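Long-range contacts in putative uronate isomerase (Thermotoga maritima, PDB 4NAR), which is of unproven function but belongs to the lactate racemase family and may have a related racemase activity: residues Asn355-Gly360 against Glu369-Asp374; Gly187-Ile192 against Lys291-Gly296. One frame throughout, in Å; residues are numbered along the deposited sequence.

Interaction 1 of 2, residues Asn355-Gly360 against Glu369-Asp374; sequences NVRGAG and EEFEFD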
ATOM      1  N   ASN A 355     -11.094   7.542  -4.518  1.00 18.26           N
ATOM      2  CA  ASN A 355     -10.723   6.146  -4.679  1.00 19.08           C
ATOM      3  C   ASN A 355     -11.790   5.180  -4.139  1.00 21.64           C
ATOM      4  O   ASN A 355     -12.193   4.220  -4.821  1.00 17.06           O
ATOM      5  CB  ASN A 355      -9.367   5.897  -4.020  1.00 21.44           C
ATOM      6  CG  ASN A 355      -8.200   6.347  -4.899  1.00 23.31           C
ATOM      7  OD1 ASN A 355      -8.323   6.402  -6.139  1.00 25.67           O
ATOM      8  ND2 ASN A 355      -7.057   6.651  -4.266  1.00 14.64           N
ATOM      9  N   VAL A 356     -12.249   5.445  -2.919  1.00 22.14           N
ATOM     10  CA  VAL A 356     -13.300   4.637  -2.322  1.00 19.64           C
ATOM     11  C   VAL A 356     -14.650   4.785  -3.051  1.00 24.66           C
ATOM     12  O   VAL A 356     -15.284   3.771  -3.407  1.00 22.37           O
ATOM     13  CB  VAL A 356     -13.502   4.959  -0.833  1.00 25.35           C
ATOM     14  CG1 VAL A 356     -14.734   4.209  -0.292  1.00 20.12           C
ATOM     15  CG2 VAL A 356     -12.243   4.616  -0.021  1.00 23.94           C
ATOM     16  N   ARG A 357     -15.076   6.027  -3.292  1.00 16.74           N
ATOM     17  CA  ARG A 357     -16.431   6.266  -3.797  1.00 24.52           C
ATOM     18  C   ARG A 357     -16.637   5.771  -5.234  1.00 23.62           C
ATOM     19  O   ARG A 357     -17.730   5.303  -5.594  1.00 24.40           O
ATOM     20  CB  ARG A 357     -16.849   7.738  -3.668  1.00 15.68           C
ATOM     21  CG  ARG A 357     -18.352   7.914  -3.800  1.00 16.43           C
ATOM     22  CD  ARG A 357     -19.077   7.187  -2.652  1.00 16.44           C
ATOM     23  NE  ARG A 357     -20.534   7.062  -2.822  1.00 23.55           N
ATOM     24  CZ  ARG A 357     -21.132   6.151  -3.599  1.00 29.32           C
ATOM     25  NH1 ARG A 357     -20.410   5.280  -4.317  1.00 26.56           N
ATOM     26  NH2 ARG A 357     -22.461   6.108  -3.669  1.00 22.10           N
ATOM     27  N   GLY A 358     -15.582   5.857  -6.042  1.00 19.01           N
ATOM     28  CA  GLY A 358     -15.654   5.399  -7.418  1.00 20.06           C
ATOM     29  C   GLY A 358     -16.213   6.425  -8.393  1.00 24.58           C
ATOM     30  O   GLY A 358     -16.394   7.607  -8.057  1.00 32.95           O
ATOM     31  N   ALA A 359     -16.492   5.965  -9.609  1.00 23.75           N
ATOM     32  CA  ALA A 359     -17.003   6.813 -10.680  1.00 24.03           C
ATOM     33  C   ALA A 359     -18.351   7.428 -10.324  1.00 29.43           C
ATOM     34  O   ALA A 359     -19.151   6.824  -9.601  1.00 32.20           O
ATOM     35  CB  ALA A 359     -17.130   6.010 -11.976  1.00 21.55           C
ATOM     36  N   GLY A 360     -18.595   8.623 -10.855  1.00 28.52           N
ATOM     37  CA  GLY A 360     -19.854   9.317 -10.650  1.00 36.82           C
ATOM     38  C   GLY A 360     -19.883  10.611 -11.443  1.00 41.87           C
ATOM     39  O   GLY A 360     -18.880  10.991 -12.057  1.00 46.08           O
ATOM     40  N   GLU A 369     -24.952  14.698  -7.166  1.00 34.16           N
ATOM     41  CA  GLU A 369     -24.097  13.584  -7.570  1.00 33.78           C
ATOM     42  C   GLU A 369     -24.921  12.326  -7.874  1.00 33.43           C
ATOM     43  O   GLU A 369     -25.883  12.010  -7.163  1.00 44.73           O
ATOM     44  CB  GLU A 369     -23.076  13.262  -6.470  1.00 32.42           C
ATOM     45  CG  GLU A 369     -21.870  14.198  -6.396  1.00 34.90           C
ATOM     46  CD  GLU A 369     -20.879  13.813  -5.286  1.00 33.65           C
ATOM     47  OE1 GLU A 369     -19.786  13.258  -5.596  1.00 32.01           O
ATOM     48  OE2 GLU A 369     -21.189  14.075  -4.096  1.00 24.95           O
ATOM     49  N   GLU A 370     -24.531  11.618  -8.928  1.00 31.69           N
ATOM     50  CA  GLU A 370     -25.047  10.291  -9.222  1.00 35.56           C
ATOM     51  C   GLU A 370     -23.821   9.401  -9.271  1.00 37.60           C
ATOM     52  O   GLU A 370     -22.754   9.859  -9.683  1.00 36.20           O
ATOM     53  CB  GLU A 370     -25.767  10.262 -10.574  1.00 38.30           C
ATOM     54  CG  GLU A 370     -26.981  11.195 -10.670  1.00 53.16           C
ATOM     55  CD  GLU A 370     -27.757  11.000 -11.974  1.00 66.59           C
ATOM     56  OE1 GLU A 370     -27.425  10.055 -12.729  1.00 75.21           O
ATOM     57  OE2 GLU A 370     -28.695  11.785 -12.245  1.00 64.82           O
ATOM     58  N   PHE A 371     -23.959   8.140  -8.858  1.00 41.27           N
ATOM     59  CA  PHE A 371     -22.802   7.248  -8.755  1.00 30.97           C
ATOM     60  C   PHE A 371     -23.007   5.955  -9.523  1.00 28.07           C
ATOM     61  O   PHE A 371     -24.120   5.426  -9.570  1.00 27.81           O
ATOM     62  CB  PHE A 371     -22.496   6.925  -7.285  1.00 19.26           C
ATOM     63  CG  PHE A 371     -22.050   8.119  -6.483  1.00 23.16           C
ATOM     64  CD1 PHE A 371     -22.945   8.808  -5.665  1.00 24.08           C
ATOM     65  CD2 PHE A 371     -20.736   8.573  -6.561  1.00 28.96           C
ATOM     66  CE1 PHE A 371     -22.529   9.928  -4.925  1.00 20.34           C
ATOM     67  CE2 PHE A 371     -20.310   9.701  -5.828  1.00 25.39           C
ATOM     68  CZ  PHE A 371     -21.207  10.374  -5.010  1.00 18.73           C
ATOM     69  N   GLU A 372     -21.928   5.433 -10.098  1.00 25.97           N
ATOM     70  CA  GLU A 372     -22.001   4.169 -10.815  1.00 22.98           C
ATOM     71  C   GLU A 372     -22.367   2.984  -9.909  1.00 25.45           C
ATOM     72  O   GLU A 372     -23.073   2.068 -10.339  1.00 27.24           O
ATOM     73  CB  GLU A 372     -20.699   3.900 -11.566  1.00 30.86           C
ATOM     74  CG  GLU A 372     -20.686   4.473 -12.989  1.00 47.36           C
ATOM     75  CD  GLU A 372     -21.467   3.604 -13.970  1.00 52.22           C
ATOM     76  OE1 GLU A 372     -21.488   2.362 -13.786  1.00 50.47           O
ATOM     77  OE2 GLU A 372     -22.054   4.160 -14.926  1.00 58.18           O
ATOM     78  N   PHE A 373     -21.887   2.999  -8.665  1.00 23.85           N
ATOM     79  CA  PHE A 373     -22.229   1.940  -7.714  1.00 24.86           C
ATOM     80  C   PHE A 373     -22.353   2.474  -6.288  1.00 18.39           C
ATOM     81  O   PHE A 373     -21.970   3.610  -6.013  1.00 23.02           O
ATOM     82  CB  PHE A 373     -21.233   0.763  -7.795  1.00 25.76           C
ATOM     83  CG  PHE A 373     -19.782   1.169  -7.677  1.00 27.60           C
ATOM     84  CD1 PHE A 373     -18.981   1.263  -8.816  1.00 25.22           C
ATOM     85  CD2 PHE A 373     -19.220   1.460  -6.432  1.00 23.60           C
ATOM     86  CE1 PHE A 373     -17.646   1.638  -8.724  1.00 25.49           C
ATOM     87  CE2 PHE A 373     -17.874   1.843  -6.327  1.00 25.83           C
ATOM     88  CZ  PHE A 373     -17.087   1.927  -7.478  1.00 31.77           C
ATOM     89  N   ASP A 374     -22.891   1.660  -5.385  1.00 22.67           N
ATOM     90  CA  ASP A 374     -23.003   2.044  -3.974  1.00 24.81           C
ATOM     91  C   ASP A 374     -21.890   1.376  -3.144  1.00 22.91           C
ATOM     92  O   ASP A 374     -21.482   0.256  -3.433  1.00 31.25           O
ATOM     93  CB  ASP A 374     -24.375   1.655  -3.419  1.00 24.58           C
ATOM     94  CG  ASP A 374     -24.738   2.406  -2.129  1.00 40.75           C
ATOM     95  OD1 ASP A 374     -25.892   2.254  -1.653  1.00 49.14           O
ATOM     96  OD2 ASP A 374     -23.883   3.149  -1.589  1.00 42.43           O
TER
HETATM   97  O   HOH W   1     -19.445   4.860  -7.934  1.00 19.51           O
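The carbonyl oxygen of Phe373 receives NH1 of Arg357 at 2.8 Å, a nearly straight bond (N-H...O 169°) lying in the guanidinium plane; NH2 of the same arginine adds a weak second bond to that oxygen. The guanidinium also lies flat on the Phe371 ring, the planes 16° apart and CZ 3.8 Å from the ring centroid, a cation-pi stack offset toward the rim. With CG of Arg357 anti to the backbone N (chi1 -163°), CG approaches CE2 of Phe371, and the bend at chi2 carries the guanidinium on over the ring. The carboxylate of Asp374 adds a long salt bridge, its OD2 3.9 Å from NH2 and well out of the guanidinium plane. Beyond the helix end, Glu372 N bonds to Ala359 O at 3.1 Å, and a water links this oxygen and Arg357 O to Phe373 N, sitting over the Phe373 ring face. Gly358, with positive phi, sets its CA 3.8 Å from CZ of Phe373, where a side chain would clash. An alanine in place of Arg357 would probably leave the Phe373 carbonyl without its side-chain donors and uncover one face of Phe371. One cation thus joins the helix end to both strands through a directional bond, a stack and a looser charge attraction.

Interaction 2 of 2, residues Gly187-Ile192 against Lys291-Gly296; sequences GIPKLI and KLQRPG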
ATOM      1  N   GLY A 187      -6.903   7.696 -12.281  1.00 19.85           N
ATOM      2  CA  GLY A 187      -8.022   6.978 -11.709  1.00 21.63           C
ATOM      3  C   GLY A 187      -7.832   5.474 -11.683  1.00 22.68           C
ATOM      4  O   GLY A 187      -7.257   4.891 -12.603  1.00 25.26           O
ATOM      5  N   ILE A 188      -8.325   4.857 -10.611  1.00 23.14           N
ATOM      6  CA  ILE A 188      -8.212   3.414 -10.398  1.00 23.21           C
ATOM      7  C   ILE A 188      -8.536   2.542 -11.618  1.00 29.31           C
ATOM      8  O   ILE A 188      -7.696   1.696 -11.993  1.00 27.28           O
ATOM      9  CB  ILE A 188      -9.035   2.959  -9.162  1.00 26.87           C
ATOM     10  CG1 ILE A 188      -8.394   3.510  -7.882  1.00 26.76           C
ATOM     11  CG2 ILE A 188      -9.185   1.432  -9.127  1.00 18.94           C
ATOM     12  CD1 ILE A 188      -9.217   3.275  -6.653  1.00 20.19           C
ATOM     13  N   PRO A 189      -9.728   2.739 -12.243  1.00 30.96           N
ATOM     14  CA  PRO A 189     -10.075   1.839 -13.363  1.00 34.55           C
ATOM     15  C   PRO A 189      -8.969   1.726 -14.418  1.00 30.51           C
ATOM     16  O   PRO A 189      -8.691   0.612 -14.855  1.00 25.11           O
ATOM     17  CB  PRO A 189     -11.338   2.474 -13.967  1.00 26.70           C
ATOM     18  CG  PRO A 189     -11.968   3.214 -12.795  1.00 22.86           C
ATOM     19  CD  PRO A 189     -10.793   3.738 -11.988  1.00 21.67           C
ATOM     20  N   LYS A 190      -8.326   2.835 -14.791  1.00 31.93           N
ATOM     21  CA  LYS A 190      -7.224   2.771 -15.756  1.00 28.49           C
ATOM     22  C   LYS A 190      -5.906   2.327 -15.110  1.00 30.17           C
ATOM     23  O   LYS A 190      -5.110   1.597 -15.719  1.00 30.71           O
ATOM     24  CB  LYS A 190      -7.021   4.123 -16.434  1.00 35.06           C
ATOM     25  CG  LYS A 190      -8.264   4.665 -17.106  1.00 41.82           C
ATOM     26  CD  LYS A 190      -8.065   4.856 -18.600  1.00 53.30           C
ATOM     27  CE  LYS A 190      -9.142   5.786 -19.181  1.00 62.11           C
ATOM     28  NZ  LYS A 190      -9.487   5.426 -20.598  1.00 69.45           N
ATOM     29  N   LEU A 191      -5.678   2.772 -13.876  1.00 27.89           N
ATOM     30  CA  LEU A 191      -4.359   2.660 -13.249  1.00 20.84           C
ATOM     31  C   LEU A 191      -4.048   1.289 -12.620  1.00 22.55           C
ATOM     32  O   LEU A 191      -2.981   0.701 -12.882  1.00 27.02           O
ATOM     33  CB  LEU A 191      -4.157   3.789 -12.221  1.00 24.35           C
ATOM     34  CG  LEU A 191      -2.740   3.978 -11.654  1.00 28.55           C
ATOM     35  CD1 LEU A 191      -2.353   5.461 -11.605  1.00 35.41           C
ATOM     36  CD2 LEU A 191      -2.616   3.340 -10.266  1.00 18.92           C
ATOM     37  N   ILE A 192      -4.960   0.782 -11.790  1.00 19.70           N
ATOM     38  CA  ILE A 192      -4.668  -0.430 -11.016  1.00 20.47           C
ATOM     39  C   ILE A 192      -4.172  -1.596 -11.897  1.00 19.87           C
ATOM     40  O   ILE A 192      -4.684  -1.818 -13.005  1.00 16.05           O
ATOM     41  CB  ILE A 192      -5.874  -0.858 -10.141  1.00 20.63           C
ATOM     42  CG1 ILE A 192      -5.429  -1.844  -9.054  1.00 13.08           C
ATOM     43  CG2 ILE A 192      -7.025  -1.417 -10.996  1.00 14.15           C
ATOM     44  CD1 ILE A 192      -6.428  -1.969  -7.892  1.00 18.30           C
ATOM     45  N   LYS A 291     -10.542  -2.893  -5.594  1.00 24.59           N
ATOM     46  CA  LYS A 291     -10.297  -4.130  -6.349  1.00 24.25           C
ATOM     47  C   LYS A 291     -11.457  -4.516  -7.259  1.00 26.84           C
ATOM     48  O   LYS A 291     -11.330  -5.436  -8.074  1.00 28.04           O
ATOM     49  CB  LYS A 291      -9.950  -5.304  -5.427  1.00 22.45           C
ATOM     50  CG  LYS A 291      -8.662  -5.108  -4.635  1.00 26.03           C
ATOM     51  CD  LYS A 291      -7.495  -4.795  -5.553  1.00 25.70           C
ATOM     52  CE  LYS A 291      -6.218  -5.480  -5.075  1.00 36.07           C
ATOM     53  NZ  LYS A 291      -5.651  -4.968  -3.780  1.00 23.79           N
ATOM     54  N   LEU A 292     -12.571  -3.795  -7.141  1.00 26.65           N
ATOM     55  CA  LEU A 292     -13.753  -4.092  -7.939  1.00 25.06           C
ATOM     56  C   LEU A 292     -14.087  -2.998  -8.964  1.00 27.89           C
ATOM     57  O   LEU A 292     -15.193  -2.975  -9.509  1.00 29.61           O
ATOM     58  CB  LEU A 292     -14.945  -4.349  -7.009  1.00 23.26           C
ATOM     59  CG  LEU A 292     -14.765  -5.559  -6.063  1.00 26.33           C
ATOM     60  CD1 LEU A 292     -15.880  -5.659  -5.011  1.00 15.70           C
ATOM     61  CD2 LEU A 292     -14.628  -6.878  -6.861  1.00 22.20           C
ATOM     62  N   GLN A 293     -13.137  -2.107  -9.245  1.00 26.03           N
ATOM     63  CA  GLN A 293     -13.440  -0.920 -10.065  1.00 22.58           C
ATOM     64  C   GLN A 293     -12.994  -0.933 -11.531  1.00 29.73           C
ATOM     65  O   GLN A 293     -13.193   0.061 -12.238  1.00 34.47           O
ATOM     66  CB  GLN A 293     -12.913   0.351  -9.393  1.00 19.13           C
ATOM     67  CG  GLN A 293     -13.694   0.762  -8.156  1.00 18.14           C
ATOM     68  CD  GLN A 293     -13.220   2.093  -7.590  1.00 21.01           C
ATOM     69  OE1 GLN A 293     -12.858   3.023  -8.342  1.00 16.68           O
ATOM     70  NE2 GLN A 293     -13.200   2.187  -6.255  1.00 17.63           N
ATOM     71  N   ARG A 294     -12.382  -2.022 -11.995  1.00 31.34           N
ATOM     72  CA  ARG A 294     -12.215  -2.183 -13.436  1.00 29.35           C
ATOM     73  C   ARG A 294     -13.566  -2.064 -14.141  1.00 32.00           C
ATOM     74  O   ARG A 294     -14.612  -2.445 -13.579  1.00 34.53           O
ATOM     75  CB  ARG A 294     -11.499  -3.484 -13.782  1.00 28.32           C
ATOM     76  CG  ARG A 294      -9.997  -3.304 -13.652  1.00 28.43           C
ATOM     77  CD  ARG A 294      -9.199  -4.350 -14.377  1.00 25.60           C
ATOM     78  NE  ARG A 294      -7.803  -3.932 -14.410  1.00 26.36           N
ATOM     79  CZ  ARG A 294      -6.774  -4.742 -14.639  1.00 27.79           C
ATOM     80  NH1 ARG A 294      -6.979  -6.036 -14.872  1.00 26.34           N
ATOM     81  NH2 ARG A 294      -5.534  -4.252 -14.622  1.00 27.33           N
ATOM     82  N   PRO A 295     -13.560  -1.487 -15.354  1.00 32.94           N
ATOM     83  CA  PRO A 295     -14.846  -1.224 -16.010  1.00 30.85           C
ATOM     84  C   PRO A 295     -15.581  -2.530 -16.301  1.00 39.28           C
ATOM     85  O   PRO A 295     -14.949  -3.506 -16.750  1.00 29.04           O
ATOM     86  CB  PRO A 295     -14.448  -0.516 -17.313  1.00 28.38           C
ATOM     87  CG  PRO A 295     -13.006  -0.828 -17.526  1.00 29.65           C
ATOM     88  CD  PRO A 295     -12.412  -1.021 -16.157  1.00 35.89           C
ATOM     89  N   GLY A 296     -16.885  -2.547 -16.015  1.00 36.89           N
ATOM     90  CA  GLY A 296     -17.704  -3.722 -16.256  1.00 32.46           C
ATOM     91  C   GLY A 296     -17.773  -4.712 -15.097  1.00 38.75           C
ATOM     92  O   GLY A 296     -18.603  -5.639 -15.126  1.00 32.46           O
TER
HETATM   93  O   HOH W   2      -6.704  -1.027 -14.514  1.00 23.56           O
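Ile188 lies against the side chain of Gln293, its CG2 3.9 Å from CB and its CB and CD1 about as close to the amide oxygen OE1. With CG beside the backbone N (chi1 -71°) and the chain extended beyond it, the glutamine runs past the isoleucine; its NE2 turns to Ser289 OG and Asn355 O. Pro189 sets its ring over the backbone of the loop, CG 3.4 Å from Gln293 O, and touches Pro295 more loosely. Just past the short helix, Ile192 O accepts NH2 of Arg294 at 3.0 Å, a bent bond (N-H...O 146°) with the oxygen 23° out of the guanidinium plane. A water at the guanidinium edge accepts from NE of Arg294 and donates to Pro189 O and Ile192 O, each at 2.6 Å. NH1 of Arg294 forms a salt bridge with Asp421. On the isoleucine side chain, CD1 of Ile192 meets CD of Lys291 at 3.8 Å, while the lysine NZ bonds to Gly416 O. An arginine thus meets the C-terminal end of helix 188-191, directly just beyond it and through water at Pro189, a common way of engaging a helix C-terminus, and joins it to the loop between helix 287-290 and strand 298-299.

Overall arrangement
Interactions 1 and 2 lie side by side, their centres about 12 Å apart and on the same side of the chain's centre. Gln293 is the chief link: its NE2 lies 2.7 Å from Asn355 O, a probable hydrogen bond to helix 347-357, while its CG packs 3.7 Å from CZ of Phe373. Asn355 also reaches the other partner of interaction 2, with OD1 3.3 Å from CD1 of Ile188. The loop 291-296 is thus flanked by the short helix 188-191 and by the helix-to-strand connection of interaction 1. Both contacts border the five-stranded parallel sheet, interaction 1 through strand 373-379, and the loop of interaction 2 through Leu292, which packs on strand 268-274 without touching segment 187-192.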